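Local coordinates for general odorant-binding protein 28a (Drosophila melanogaster, PDB 6QQ4), which probably binds odorants or pheromones in an all-helical cage and carries them as a small secreted protein of the insect PBP/GOBP family, at residues G88-A93 against G108-G113; I94-D99 against A104-T109. One frame throughout, in Å; residues are numbered along the deposited sequence.

Interaction 1: residues G88-A93 against G108-G113; sequences GDTCAA and GTCFRG
A disulfide bridge between two helices is the contact here: Cys91, in the last turn of helix 78-91, is bonded to Cys110 in helix 100-117. It is one of the three disulfides of the classical six-cysteine PBP/GOBP fold, in which helices are tied together around a ligand pocket. The bond Cys91 SG to Cys110 SG measures 2.0 Å, and the torsion about it, -86°, is close to the relaxed value for a disulfide. CA of Cys91 and CA of Cys110 are 5.7 Å apart, the closest pair of CA atoms across the two segments, and both CB atoms point across the gap. The two half-cystines differ in their first torsions: SG of Cys91 lies anti to its carbonyl carbon, whereas SG of Cys110 lies anti to its backbone N (chi1 -172°), which carries the sulfur out toward Cys91. The methyl of Thr90 lies beside the bridge, CG2 4.3 Å from Cys110 SG. No hydrogen bond joins the segments, so covalent linkage and apolar contact carry the whole interface. Phe111 adds a smaller apolar contribution: its ring reaches the same cysteine, with CE1 of Phe111 3.6 Å from CB of Cys91. Beyond this segment pair, the ring meets Tyr73 edge-to-face, touches Leu61 and lies near a bound pentaethylene glycol, probably from the crystallisation liquor. The sulfur of Cys91 sits at the ring's edge, 80° off the normal, with Phe111 CD1 3.6 Å from Cys91 SG.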
loop_
_atom_site.group_PDB
_atom_site.type_symbol
_atom_site.label_atom_id
_atom_site.label_comp_id
_atom_site.label_asym_id
_atom_site.label_seq_id
_atom_site.Cartn_x
_atom_site.Cartn_y
_atom_site.Cartn_z
ATOM N N GLY A 88 -3.934 -8.958 -3.904
ATOM C CA GLY A 88 -2.569 -9.351 -3.598
ATOM C C GLY A 88 -2.009 -10.377 -4.573
ATOM O O GLY A 88 -0.895 -10.232 -5.080
ATOM N N ASP A 89 -2.779 -11.423 -4.843
ATOM C CA ASP A 89 -2.321 -12.466 -5.760
ATOM C C ASP A 89 -2.178 -11.942 -7.190
ATOM O O ASP A 89 -1.247 -12.313 -7.917
ATOM C CB ASP A 89 -3.271 -13.668 -5.729
ATOM C CG ASP A 89 -3.040 -14.555 -4.526
ATOM O OD1 ASP A 89 -1.982 -14.407 -3.880
ATOM O OD2 ASP A 89 -3.906 -15.406 -4.231
ATOM N N THR A 90 -3.099 -11.075 -7.590
ATOM C CA THR A 90 -3.004 -10.427 -8.887
ATOM C C THR A 90 -1.745 -9.556 -8.987
ATOM O O THR A 90 -0.953 -9.701 -9.916
ATOM C CB THR A 90 -4.239 -9.559 -9.172
ATOM O OG1 THR A 90 -5.360 -10.405 -9.451
ATOM C CG2 THR A 90 -3.989 -8.662 -10.363
ATOM N N CYS A 91 -1.555 -8.671 -8.019
ATOM C CA CYS A 91 -0.545 -7.629 -8.147
ATOM C C CYS A 91 0.868 -8.129 -7.853
ATOM O O CYS A 91 1.836 -7.553 -8.341
ATOM C CB CYS A 91 -0.904 -6.445 -7.243
ATOM S SG CYS A 91 -2.432 -5.606 -7.771
ATOM N N ALA A 92 0.988 -9.220 -7.098
ATOM C CA ALA A 92 2.294 -9.830 -6.843
ATOM C C ALA A 92 2.943 -10.329 -8.120
ATOM O O ALA A 92 4.129 -10.653 -8.129
ATOM C CB ALA A 92 2.174 -10.981 -5.844
ATOM N N ALA A 93 2.175 -10.371 -9.202
ATOM C CA ALA A 93 2.674 -10.891 -10.466
ATOM C C ALA A 93 3.205 -9.817 -11.430
ATOM O O ALA A 93 3.767 -10.148 -12.477
ATOM C CB ALA A 93 1.581 -11.703 -11.145
ATOM N N GLY A 108 1.257 -0.143 -5.830
ATOM C CA GLY A 108 0.141 0.707 -5.427
ATOM C C GLY A 108 -0.798 1.033 -6.576
ATOM O O GLY A 108 -2.013 1.063 -6.422
ATOM N N THR A 109 -0.216 1.278 -7.745
ATOM C CA THR A 109 -0.978 1.421 -8.971
ATOM C C THR A 109 -1.847 0.190 -9.204
ATOM O O THR A 109 -3.036 0.292 -9.522
ATOM C CB THR A 109 -0.045 1.623 -10.170
ATOM O OG1 THR A 109 0.717 2.823 -9.969
ATOM C CG2 THR A 109 -0.856 1.748 -11.442
ATOM N N CYS A 110 -1.259 -0.980 -9.020
ATOM C CA CYS A 110 -1.998 -2.220 -9.233
ATOM C C CYS A 110 -3.136 -2.363 -8.206
ATOM O O CYS A 110 -4.289 -2.699 -8.547
ATOM C CB CYS A 110 -1.058 -3.422 -9.142
ATOM S SG CYS A 110 -1.833 -4.979 -9.616
ATOM N N PHE A 111 -2.800 -2.087 -6.952
ATOM C CA PHE A 111 -3.781 -2.106 -5.877
ATOM C C PHE A 111 -4.986 -1.221 -6.184
ATOM O O PHE A 111 -6.125 -1.670 -6.087
ATOM C CB PHE A 111 -3.144 -1.669 -4.557
ATOM C CG PHE A 111 -2.176 -2.680 -3.980
ATOM C CD1 PHE A 111 -2.013 -3.917 -4.569
ATOM C CD2 PHE A 111 -1.444 -2.386 -2.842
ATOM C CE1 PHE A 111 -1.122 -4.850 -4.031
ATOM C CE2 PHE A 111 -0.559 -3.303 -2.300
ATOM C CZ PHE A 111 -0.396 -4.533 -2.888
ATOM N N ARG A 112 -4.725 0.034 -6.532
ATOM C CA ARG A 112 -5.788 0.985 -6.795
ATOM C C ARG A 112 -6.582 0.581 -8.010
ATOM O O ARG A 112 -7.797 0.731 -8.027
ATOM C CB ARG A 112 -5.234 2.385 -7.008
ATOM C CG ARG A 112 -4.622 3.002 -5.787
ATOM C CD ARG A 112 -4.448 4.499 -5.978
ATOM N NE ARG A 112 -3.796 4.787 -7.240
ATOM C CZ ARG A 112 -2.481 4.771 -7.418
ATOM N NH1 ARG A 112 -1.663 4.508 -6.397
ATOM N NH2 ARG A 112 -1.988 5.038 -8.616
ATOM N N GLY A 113 -5.875 0.096 -9.030
ATOM C CA GLY A 113 -6.495 -0.315 -10.274
ATOM C C GLY A 113 -7.479 -1.437 -10.033
ATOM O O GLY A 113 -8.633 -1.363 -10.448
#

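Interaction 2: residues I94-D99 against A104-T109; sequences ITVPDD and AEAYGT
Ala106 and Tyr107 of helix 100-117 meet Ile94 and Val96 of the extended connection leading into that same helix. This is the connection of a helical hairpin in the PBP/GOBP fold: the chain leaves helix 78-91, runs as the irregular segment 94-99, turns at Asp99 and returns as a helix packed against its own approach. Asp99 is the N-cap, its OD1 accepting from Glu102 N, while OD2 bonds the hydroxyl of Tyr39. Along the helical segment, whose far side packs through Ala104 against helix 39-52, Ala106 is the first to meet the loop: its methyl points toward it, with CB 4.0 Å from Val96 CG1, and CD1 of Ile94 rests 3.4 Å from Ala106 O. Tyr107 follows and supplies the broad surface. Over one face of its ring hangs CG1 of Val96 in a CH-pi contact, 3.9 Å from the centroid and 21° off the normal, shifted toward the CE1-CZ side. Ile94 comes in obliquely, its CD1 3.7 Å from Tyr107 CD1; the side chain reaches there because CG1 stands between the backbone N and carbonyl carbon (chi1 66°), which aims the longer branch at the helix. The phenol is gripped at its end by two partners: OH gives its proton to a water and accepts from Leu61 N, which anchors the end of the ring, while Val96 and Ile94 against it would limit its turning. That water, in the plane of the ring, ties the helix back to the loop: 2.8 Å from Tyr107 OH, it donates to Ile94 O at 2.6 Å.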
loop_
_atom_site.group_PDB
_atom_site.type_symbol
_atom_site.label_atom_id
_atom_site.label_comp_id
_atom_site.label_asym_id
_atom_site.label_seq_id
_atom_site.Cartn_x
_atom_site.Cartn_y
_atom_site.Cartn_z
ATOM N N ILE A 94 3.024 -8.538 -11.114
ATOM C CA ILE A 94 3.456 -7.509 -12.063
ATOM C C ILE A 94 4.982 -7.365 -12.068
ATOM O O ILE A 94 5.651 -7.745 -11.111
ATOM C CB ILE A 94 2.821 -6.139 -11.759
ATOM C CG1 ILE A 94 3.330 -5.603 -10.419
ATOM C CG2 ILE A 94 1.294 -6.209 -11.814
ATOM C CD1 ILE A 94 2.890 -4.198 -10.158
ATOM N N THR A 95 5.526 -6.817 -13.147
ATOM C CA THR A 95 6.943 -6.466 -13.172
ATOM C C THR A 95 7.186 -5.043 -12.629
ATOM O O THR A 95 6.513 -4.085 -13.034
ATOM C CB THR A 95 7.525 -6.573 -14.591
ATOM O OG1 THR A 95 6.695 -5.852 -15.510
ATOM C CG2 THR A 95 7.603 -8.029 -15.021
ATOM N N VAL A 96 8.157 -4.914 -11.724
ATOM C CA VAL A 96 8.446 -3.648 -11.032
ATOM C C VAL A 96 9.932 -3.302 -11.143
ATOM O O VAL A 96 10.730 -4.165 -11.481
ATOM C CB VAL A 96 8.053 -3.733 -9.553
ATOM C CG1 VAL A 96 6.574 -4.119 -9.421
ATOM C CG2 VAL A 96 8.933 -4.734 -8.826
ATOM N N PRO A 97 10.315 -2.040 -10.859
ATOM C CA PRO A 97 11.747 -1.723 -10.942
ATOM C C PRO A 97 12.528 -2.192 -9.726
ATOM O O PRO A 97 11.930 -2.528 -8.712
ATOM C CB PRO A 97 11.771 -0.195 -11.015
ATOM C CG PRO A 97 10.339 0.231 -11.296
ATOM C CD PRO A 97 9.507 -0.831 -10.643
ATOM N N ASP A 98 13.851 -2.162 -9.817
ATOM C CA ASP A 98 14.710 -2.574 -8.707
ATOM C C ASP A 98 14.685 -1.542 -7.579
ATOM O O ASP A 98 14.901 -1.866 -6.414
ATOM C CB ASP A 98 16.145 -2.779 -9.194
ATOM C CG ASP A 98 16.270 -3.932 -10.189
ATOM O OD1 ASP A 98 15.539 -4.944 -10.053
ATOM O OD2 ASP A 98 17.116 -3.818 -11.100
ATOM N N ASP A 99 14.435 -0.292 -7.942
ATOM C CA ASP A 99 14.245 0.783 -6.972
ATOM C C ASP A 99 12.989 0.508 -6.128
ATOM O O ASP A 99 11.889 0.433 -6.668
ATOM C CB ASP A 99 14.138 2.128 -7.702
ATOM C CG ASP A 99 13.998 3.317 -6.753
ATOM O OD1 ASP A 99 13.156 3.284 -5.843
ATOM O OD2 ASP A 99 14.725 4.302 -6.925
ATOM N N ALA A 104 7.246 0.091 -4.894
ATOM C CA ALA A 104 6.083 0.272 -4.016
ATOM C C ALA A 104 4.950 0.964 -4.759
ATOM O O ALA A 104 3.785 0.583 -4.627
ATOM C CB ALA A 104 6.448 1.051 -2.788
ATOM N N GLU A 105 5.289 1.950 -5.577
ATOM C CA GLU A 105 4.267 2.682 -6.313
ATOM C C GLU A 105 3.679 1.889 -7.486
ATOM O O GLU A 105 2.505 2.050 -7.827
ATOM C CB GLU A 105 4.838 4.008 -6.817
ATOM C CG GLU A 105 3.830 4.915 -7.459
ATOM C CD GLU A 105 2.680 5.284 -6.524
ATOM O OE1 GLU A 105 2.781 5.027 -5.312
ATOM O OE2 GLU A 105 1.679 5.867 -6.998
ATOM N N ALA A 106 4.488 1.047 -8.115
ATOM C CA ALA A 106 3.964 0.203 -9.176
ATOM C C ALA A 106 2.992 -0.821 -8.572
ATOM O O ALA A 106 1.960 -1.108 -9.151
ATOM C CB ALA A 106 5.077 -0.480 -9.926
ATOM N N TYR A 107 3.306 -1.349 -7.392
ATOM C CA TYR A 107 2.333 -2.171 -6.671
ATOM C C TYR A 107 1.080 -1.383 -6.287
ATOM O O TYR A 107 -0.028 -1.894 -6.402
ATOM C CB TYR A 107 2.971 -2.785 -5.410
ATOM C CG TYR A 107 3.939 -3.893 -5.714
ATOM C CD1 TYR A 107 3.597 -4.920 -6.588
ATOM C CD2 TYR A 107 5.211 -3.904 -5.152
ATOM C CE1 TYR A 107 4.487 -5.925 -6.885
ATOM C CE2 TYR A 107 6.112 -4.900 -5.446
ATOM C CZ TYR A 107 5.748 -5.909 -6.309
ATOM O OH TYR A 107 6.646 -6.916 -6.592
ATOM N N GLY A 108 1.257 -0.143 -5.830
ATOM C CA GLY A 108 0.141 0.707 -5.427
ATOM C C GLY A 108 -0.798 1.033 -6.576
ATOM O O GLY A 108 -2.013 1.063 -6.422
ATOM N N THR A 109 -0.216 1.278 -7.745
ATOM C CA THR A 109 -0.978 1.421 -8.971
ATOM C C THR A 109 -1.847 0.190 -9.204
ATOM O O THR A 109 -3.036 0.292 -9.522
ATOM C CB THR A 109 -0.045 1.623 -10.170
ATOM O OG1 THR A 109 0.717 2.823 -9.969
ATOM C CG2 THR A 109 -0.856 1.748 -11.442
HETATM O O HOH W 1 6.301 -8.600 -8.770
#

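Both contacts fasten the chain around residues 88-99 to helix 100-117, and their centres lie 9 Å apart. Along the sequence, 88-93 closes helix 78-91 and the loop segment 94-99 continues directly from it, while on helix 100-117 the order is reversed: the earlier segment meets 108-113 and the later one 104-109, with Gly108 and Thr109 common to both. The chain therefore doubles back in a hairpin-like path, covalently fastened at its open end by interaction 1 and held by apolar packing and a water bridge nearer the turn in interaction 2. They touch directly, Cys91 O lying 3.4 Å from Tyr107 CE1 and Ile94 CG2 4.0 Å from Cys110 SG, which makes one continuous seam on this side of the cage.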